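Local coordinates for protein phosphate transporter (Thermotoga maritima MSB8, PDB 6L85) that probably imports phosphate across the membrane in a sodium-dependent manner, as a bacterial relative of the human SLC20 carriers, at residues Asn25-Ala30 with Ala42-Phe47; Phe324-Ser329 with His348-Ala353. All blocks are in the same frame, centred on the assembly; numbering follows the deposited sequence.

Interaction 1 of 2, residues Asn25-Ala30 with Ala42-Phe47; sequences NSMATA and ALIAMF. With NA (sodium ion), chain S.
M27 reaches from helix 2-32 to helix 38-56 and presses its terminal methyl against A45 and I44. CE lies 3.7 Å from A45 N and 3.9 Å from A45 CB, while CG2 of I44 touches the same methyl at 3.9 Å. The two longer side chains cross at about a right angle, and the methionine chain bends at chi2 (-62°) before CE runs out to the neighbouring helix. A long, unbranched residue suits this place because the backbones stay well apart, 7.7 Å between the CA atoms of M27 and A45; the small alanine leaves its helix surface, amide included, open to the methyl. This end is tight and buried, with M308 and S251 also against M27. The other side is looser: I44 is partly exposed and has a bound PEG molecule beside it, and L43 turns away to meet V216 of the second subunit. T29 takes no part in the contact and gives OG1 to sodium at 2.6 Å. Helix 2-32 lacks regular backbone bonds at N25, T29 and A30: a kinked helix beside a sodium site, consistent with the irregular helices that often line ion sites in sodium-coupled transporters.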
ATOM      1  N   ASN B  25      -0.327 -19.106 -10.367  1.00 34.52           N
ATOM      2  CA  ASN B  25      -0.309 -19.552  -8.968  1.00 40.63           C
ATOM      3  C   ASN B  25      -1.142 -18.646  -8.064  1.00 40.37           C
ATOM      4  O   ASN B  25      -1.579 -19.074  -6.985  1.00 40.51           O
ATOM      5  CB  ASN B  25       1.122 -19.591  -8.400  1.00 37.28           C
ATOM      6  CG  ASN B  25       2.077 -20.504  -9.175  1.00 39.64           C
ATOM      7  OD1 ASN B  25       1.721 -21.135 -10.179  1.00 36.94           O
ATOM      8  ND2 ASN B  25       3.321 -20.557  -8.703  1.00 37.81           N
ATOM      9  N   SER B  26      -1.291 -17.376  -8.424  1.00 38.69           N
ATOM     10  CA  SER B  26      -2.099 -16.481  -7.610  1.00 42.02           C
ATOM     11  C   SER B  26      -3.468 -16.202  -8.206  1.00 36.64           C
ATOM     12  O   SER B  26      -4.434 -16.075  -7.450  1.00 37.53           O
ATOM     13  CB  SER B  26      -1.374 -15.147  -7.382  1.00 39.59           C
ATOM     14  OG  SER B  26      -1.184 -14.447  -8.590  1.00 38.59           O
ATOM     15  N   MET B  27      -3.588 -16.135  -9.537  1.00 33.84           N
ATOM     16  CA  MET B  27      -4.826 -15.657 -10.144  1.00 41.03           C
ATOM     17  C   MET B  27      -5.719 -16.749 -10.737  1.00 43.31           C
ATOM     18  O   MET B  27      -6.859 -16.438 -11.088  1.00 42.22           O
ATOM     19  CB  MET B  27      -4.522 -14.617 -11.239  1.00 40.99           C
ATOM     20  CG  MET B  27      -3.953 -13.295 -10.689  1.00 40.54           C
ATOM     21  SD  MET B  27      -5.095 -12.425  -9.563  1.00 49.67           S
ATOM     22  CE  MET B  27      -4.056 -11.086  -9.005  1.00 45.61           C
ATOM     23  N   ALA B  28      -5.262 -18.007 -10.859  1.00 44.53           N
ATOM     24  CA  ALA B  28      -6.099 -19.018 -11.500  1.00 45.45           C
ATOM     25  C   ALA B  28      -7.365 -19.303 -10.696  1.00 44.87           C
ATOM     26  O   ALA B  28      -8.403 -19.586 -11.285  1.00 45.76           O
ATOM     27  CB  ALA B  28      -5.307 -20.310 -11.719  1.00 48.08           C
ATOM     28  N   THR B  29      -7.308 -19.240  -9.366  1.00 41.62           N
ATOM     29  CA  THR B  29      -8.525 -19.416  -8.575  1.00 43.81           C
ATOM     30  C   THR B  29      -9.575 -18.368  -8.945  1.00 47.73           C
ATOM     31  O   THR B  29     -10.733 -18.706  -9.218  1.00 45.26           O
ATOM     32  CB  THR B  29      -8.205 -19.351  -7.077  1.00 43.15           C
ATOM     33  OG1 THR B  29      -7.420 -18.185  -6.809  1.00 48.22           O
ATOM     34  CG2 THR B  29      -7.410 -20.594  -6.626  1.00 45.22           C
ATOM     35  N   ALA B  30      -9.179 -17.087  -8.967  1.00 42.63           N
ATOM     36  CA  ALA B  30     -10.111 -15.997  -9.247  1.00 48.02           C
ATOM     37  C   ALA B  30     -10.586 -16.030 -10.693  1.00 43.85           C
ATOM     38  O   ALA B  30     -11.755 -15.749 -10.971  1.00 43.17           O
ATOM     39  CB  ALA B  30      -9.460 -14.635  -8.935  1.00 41.70           C
ATOM     40  N   ALA B  42      -4.307  -9.956 -14.719  1.00 37.76           N
ATOM     41  CA  ALA B  42      -2.945  -9.565 -15.064  1.00 40.95           C
ATOM     42  C   ALA B  42      -2.605  -8.179 -14.517  1.00 40.70           C
ATOM     43  O   ALA B  42      -1.519  -7.978 -13.964  1.00 39.34           O
ATOM     44  CB  ALA B  42      -2.752  -9.626 -16.579  1.00 37.48           C
ATOM     45  N   LEU B  43      -3.521  -7.208 -14.646  1.00 42.18           N
ATOM     46  CA  LEU B  43      -3.211  -5.850 -14.171  1.00 40.81           C
ATOM     47  C   LEU B  43      -3.058  -5.804 -12.647  1.00 37.79           C
ATOM     48  O   LEU B  43      -2.114  -5.176 -12.100  1.00 37.59           O
ATOM     49  CB  LEU B  43      -4.297  -4.876 -14.639  1.00 40.20           C
ATOM     50  CG  LEU B  43      -4.384  -4.706 -16.159  1.00 45.24           C
ATOM     51  CD1 LEU B  43      -5.668  -3.948 -16.610  1.00 41.07           C
ATOM     52  CD2 LEU B  43      -3.131  -4.045 -16.709  1.00 39.06           C
ATOM     53  N   ILE B  44      -3.977  -6.474 -11.945  1.00 32.25           N
ATOM     54  CA  ILE B  44      -3.875  -6.563 -10.492  1.00 39.30           C
ATOM     55  C   ILE B  44      -2.547  -7.195 -10.094  1.00 37.90           C
ATOM     56  O   ILE B  44      -1.818  -6.666  -9.236  1.00 37.76           O
ATOM     57  CB  ILE B  44      -5.059  -7.355  -9.906  1.00 41.56           C
ATOM     58  CG1 ILE B  44      -6.392  -6.756 -10.336  1.00 45.53           C
ATOM     59  CG2 ILE B  44      -4.965  -7.396  -8.388  1.00 43.05           C
ATOM     60  CD1 ILE B  44      -7.585  -7.535  -9.838  1.00 43.51           C
ATOM     61  N   ALA B  45      -2.214  -8.340 -10.709  1.00 40.29           N
ATOM     62  CA  ALA B  45      -0.983  -9.042 -10.345  1.00 37.96           C
ATOM     63  C   ALA B  45       0.226  -8.174 -10.616  1.00 37.87           C
ATOM     64  O   ALA B  45       1.189  -8.199  -9.855  1.00 38.99           O
ATOM     65  CB  ALA B  45      -0.862 -10.360 -11.105  1.00 35.92           C
ATOM     66  N   MET B  46       0.192  -7.398 -11.705  1.00 37.66           N
ATOM     67  CA  MET B  46       1.294  -6.496 -12.015  1.00 43.64           C
ATOM     68  C   MET B  46       1.604  -5.600 -10.835  1.00 41.71           C
ATOM     69  O   MET B  46       2.771  -5.406 -10.473  1.00 40.63           O
ATOM     70  CB  MET B  46       0.952  -5.641 -13.230  1.00 37.71           C
ATOM     71  CG  MET B  46       1.182  -6.342 -14.539  1.00 43.65           C
ATOM     72  SD  MET B  46       0.907  -5.193 -15.891  1.00 44.15           S
ATOM     73  CE  MET B  46       2.560  -4.550 -16.128  1.00 35.04           C
ATOM     74  N   PHE B  47       0.563  -5.034 -10.227  1.00 38.99           N
ATOM     75  CA  PHE B  47       0.840  -4.150  -9.096  1.00 40.29           C
ATOM     76  C   PHE B  47       1.268  -4.932  -7.849  1.00 36.16           C
ATOM     77  O   PHE B  47       2.217  -4.537  -7.157  1.00 34.57           O
ATOM     78  CB  PHE B  47      -0.365  -3.255  -8.798  1.00 43.49           C
ATOM     79  CG  PHE B  47       0.029  -1.919  -8.262  1.00 52.27           C
ATOM     80  CD1 PHE B  47       0.322  -1.755  -6.910  1.00 55.53           C
ATOM     81  CD2 PHE B  47       0.170  -0.831  -9.115  1.00 53.26           C
ATOM     82  CE1 PHE B  47       0.720  -0.517  -6.413  1.00 58.41           C
ATOM     83  CE2 PHE B  47       0.561   0.400  -8.631  1.00 53.84           C
ATOM     84  CZ  PHE B  47       0.843   0.560  -7.273  1.00 58.18           C
TER
HETATM   85 NA    NA S 504      -8.540 -16.125  -5.615  1.00 51.35          NA

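Interaction 2 of 2, residues Phe324-Ser329 with His348-Ala353; sequences FTVDFS and HVVVGA. With NA (sodium ion), chain S.
Where V326 and A353 meet, between helices 320-339 and 346-357, the flat groups are their peptide carbonyls, each touched by a methyl from the other helix. A353 CB rests 3.8 Å from V326 O, and V326 CG2 returns the contact at 3.9 Å from A353 O. A third carbonyl, that of T325, is gripped within its own helix: S329 N and S329 OG approach from opposite faces of its plane, and S329 OG lies 2.8 Å from T325 O, tilted 30° from the carbonyl plane. Serine suits this turn, being small enough to face the second helix while its polar atom is spent on the first.

V326 carries the apolar part. With CG1 anti to the backbone N (chi1 161°), that methyl points at V350 CG1, a longer contact at 4.3 Å, while A353 CB lies beside it, 4.0 Å from CG1. The beta-branched valines offer methyls in fixed directions, and alanine lets the helices close to 5.2 Å between the CA atoms of V326 and A353. T330, one turn on, extends the packing to V349, V350 and A353.

D327, the next residue after V326, starts off away from helix 346-357, but its carboxylate bends back part of the way and binds sodium through OD2 at 2.2 Å, T29, Q243 and S247 completing the site. Its carboxylate is the one acidic group among these ligands and would offset the charge of the ion. The chemistry implies a division of labour: methyls and carbonyls join the helices, while D327 directs its charge to the metal.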
ATOM      1  N   PHE B 324     -10.718 -19.331  -2.065  1.00 45.48           N
ATOM      2  CA  PHE B 324     -10.366 -18.459  -0.949  1.00 42.22           C
ATOM      3  C   PHE B 324      -9.386 -19.138   0.008  1.00 45.40           C
ATOM      4  O   PHE B 324      -8.350 -18.557   0.374  1.00 39.43           O
ATOM      5  CB  PHE B 324     -11.653 -18.064  -0.217  1.00 39.95           C
ATOM      6  CG  PHE B 324     -11.454 -17.109   0.939  1.00 41.89           C
ATOM      7  CD1 PHE B 324     -11.491 -15.734   0.733  1.00 37.07           C
ATOM      8  CD2 PHE B 324     -11.283 -17.585   2.240  1.00 40.77           C
ATOM      9  CE1 PHE B 324     -11.338 -14.844   1.794  1.00 36.75           C
ATOM     10  CE2 PHE B 324     -11.137 -16.708   3.300  1.00 40.96           C
ATOM     11  CZ  PHE B 324     -11.160 -15.327   3.074  1.00 41.07           C
ATOM     12  N   THR B 325      -9.716 -20.370   0.439  1.00 40.49           N
ATOM     13  CA  THR B 325      -8.876 -21.104   1.394  1.00 41.32           C
ATOM     14  C   THR B 325      -7.510 -21.465   0.799  1.00 41.52           C
ATOM     15  O   THR B 325      -6.482 -21.361   1.474  1.00 37.83           O
ATOM     16  CB  THR B 325      -9.630 -22.363   1.857  1.00 42.90           C
ATOM     17  OG1 THR B 325     -10.786 -21.963   2.606  1.00 46.09           O
ATOM     18  CG2 THR B 325      -8.760 -23.269   2.749  1.00 39.36           C
ATOM     19  N   VAL B 326      -7.489 -21.891  -0.463  1.00 40.47           N
ATOM     20  CA  VAL B 326      -6.250 -22.278  -1.132  1.00 42.26           C
ATOM     21  C   VAL B 326      -5.307 -21.089  -1.222  1.00 43.11           C
ATOM     22  O   VAL B 326      -4.106 -21.192  -0.936  1.00 41.70           O
ATOM     23  CB  VAL B 326      -6.564 -22.844  -2.532  1.00 46.53           C
ATOM     24  CG1 VAL B 326      -5.314 -22.837  -3.443  1.00 41.65           C
ATOM     25  CG2 VAL B 326      -7.161 -24.235  -2.419  1.00 46.13           C
ATOM     26  N   ASP B 327      -5.844 -19.941  -1.635  1.00 42.70           N
ATOM     27  CA  ASP B 327      -5.032 -18.736  -1.733  1.00 42.67           C
ATOM     28  C   ASP B 327      -4.511 -18.301  -0.377  1.00 40.02           C
ATOM     29  O   ASP B 327      -3.318 -18.001  -0.229  1.00 36.97           O
ATOM     30  CB  ASP B 327      -5.844 -17.602  -2.343  1.00 39.90           C
ATOM     31  CG  ASP B 327      -6.154 -17.820  -3.801  1.00 45.09           C
ATOM     32  OD1 ASP B 327      -5.461 -18.629  -4.458  1.00 56.39           O
ATOM     33  OD2 ASP B 327      -7.092 -17.152  -4.297  1.00 52.00           O
ATOM     34  N   PHE B 328      -5.400 -18.208   0.620  1.00 39.72           N
ATOM     35  CA  PHE B 328      -4.946 -17.790   1.940  1.00 41.42           C
ATOM     36  C   PHE B 328      -3.805 -18.673   2.428  1.00 43.73           C
ATOM     37  O   PHE B 328      -2.767 -18.170   2.890  1.00 37.34           O
ATOM     38  CB  PHE B 328      -6.097 -17.811   2.946  1.00 38.47           C
ATOM     39  CG  PHE B 328      -5.711 -17.248   4.293  1.00 41.75           C
ATOM     40  CD1 PHE B 328      -5.052 -18.034   5.231  1.00 40.42           C
ATOM     41  CD2 PHE B 328      -5.944 -15.910   4.589  1.00 41.40           C
ATOM     42  CE1 PHE B 328      -4.668 -17.501   6.467  1.00 45.80           C
ATOM     43  CE2 PHE B 328      -5.581 -15.377   5.806  1.00 37.89           C
ATOM     44  CZ  PHE B 328      -4.934 -16.172   6.749  1.00 44.95           C
ATOM     45  N   SER B 329      -3.978 -20.001   2.328  1.00 38.02           N
ATOM     46  CA  SER B 329      -2.965 -20.913   2.857  1.00 37.64           C
ATOM     47  C   SER B 329      -1.668 -20.819   2.071  1.00 37.77           C
ATOM     48  O   SER B 329      -0.579 -20.893   2.653  1.00 38.08           O
ATOM     49  CB  SER B 329      -3.488 -22.352   2.837  1.00 38.68           C
ATOM     50  OG  SER B 329      -4.755 -22.410   3.476  1.00 44.75           O
ATOM     51  N   HIS B 348       4.453 -25.525  -6.161  1.00 35.04           N
ATOM     52  CA  HIS B 348       4.238 -26.740  -5.373  1.00 34.78           C
ATOM     53  C   HIS B 348       3.408 -26.457  -4.143  1.00 37.90           C
ATOM     54  O   HIS B 348       2.618 -27.315  -3.724  1.00 41.09           O
ATOM     55  CB  HIS B 348       5.573 -27.369  -4.971  1.00 34.58           C
ATOM     56  CG  HIS B 348       6.449 -27.681  -6.140  1.00 35.90           C
ATOM     57  ND1 HIS B 348       7.795 -27.936  -6.014  1.00 41.97           N
ATOM     58  CD2 HIS B 348       6.179 -27.735  -7.466  1.00 38.25           C
ATOM     59  CE1 HIS B 348       8.316 -28.143  -7.209  1.00 37.55           C
ATOM     60  NE2 HIS B 348       7.359 -28.026  -8.109  1.00 42.62           N
ATOM     61  N   VAL B 349       3.550 -25.261  -3.567  1.00 38.40           N
ATOM     62  CA  VAL B 349       2.714 -24.913  -2.419  1.00 39.67           C
ATOM     63  C   VAL B 349       1.258 -24.784  -2.842  1.00 39.00           C
ATOM     64  O   VAL B 349       0.354 -25.194  -2.109  1.00 41.11           O
ATOM     65  CB  VAL B 349       3.215 -23.633  -1.732  1.00 38.10           C
ATOM     66  CG1 VAL B 349       2.196 -23.145  -0.711  1.00 30.57           C
ATOM     67  CG2 VAL B 349       4.575 -23.894  -1.055  1.00 41.40           C
ATOM     68  N   VAL B 350       0.996 -24.214  -4.025  1.00 36.95           N
ATOM     69  CA  VAL B 350      -0.394 -24.100  -4.454  1.00 41.11           C
ATOM     70  C   VAL B 350      -0.976 -25.490  -4.653  1.00 43.49           C
ATOM     71  O   VAL B 350      -2.099 -25.781  -4.228  1.00 41.89           O
ATOM     72  CB  VAL B 350      -0.523 -23.258  -5.741  1.00 40.81           C
ATOM     73  CG1 VAL B 350      -1.970 -23.217  -6.150  1.00 48.27           C
ATOM     74  CG2 VAL B 350      -0.091 -21.864  -5.519  1.00 47.65           C
ATOM     75  N   VAL B 351      -0.218 -26.356  -5.334  1.00 41.09           N
ATOM     76  CA  VAL B 351      -0.642 -27.739  -5.532  1.00 40.52           C
ATOM     77  C   VAL B 351      -0.955 -28.396  -4.190  1.00 45.52           C
ATOM     78  O   VAL B 351      -1.986 -29.057  -4.024  1.00 47.98           O
ATOM     79  CB  VAL B 351       0.437 -28.516  -6.305  1.00 45.18           C
ATOM     80  CG1 VAL B 351       0.242 -30.030  -6.125  1.00 51.27           C
ATOM     81  CG2 VAL B 351       0.417 -28.118  -7.766  1.00 43.75           C
ATOM     82  N   GLY B 352      -0.074 -28.212  -3.207  1.00 40.65           N
ATOM     83  CA  GLY B 352      -0.341 -28.743  -1.882  1.00 43.78           C
ATOM     84  C   GLY B 352      -1.634 -28.218  -1.289  1.00 46.98           C
ATOM     85  O   GLY B 352      -2.431 -28.978  -0.738  1.00 49.81           O
ATOM     86  N   ALA B 353      -1.850 -26.903  -1.374  1.00 43.49           N
ATOM     87  CA  ALA B 353      -3.047 -26.314  -0.787  1.00 46.36           C
ATOM     88  C   ALA B 353      -4.309 -26.877  -1.445  1.00 42.42           C
ATOM     89  O   ALA B 353      -5.299 -27.186  -0.764  1.00 39.82           O
ATOM     90  CB  ALA B 353      -2.988 -24.788  -0.915  1.00 44.45           C
TER
HETATM   91 NA    NA S 504      -8.540 -16.125  -5.615  1.00 51.35          NA

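Both contacts are buried and mainly apolar, with no hydrogen bond between their paired segments, yet they close in different ways. Interaction 1 spans a wider gap with one flexible side chain and has a partly exposed margin next to the second subunit; interaction 2 brings backbones together through small and beta-branched residues, and no other protein chain touches it. They share no helix, but they meet at one sodium ion. T29 from 25-30 and D327 from 324-329 are both its ligands, and T29 OG1 and D327 OD2, 2.7 Å apart, probably also share a hydrogen bond. N25 O packs against V350 CG2, a second point where the two contacts touch.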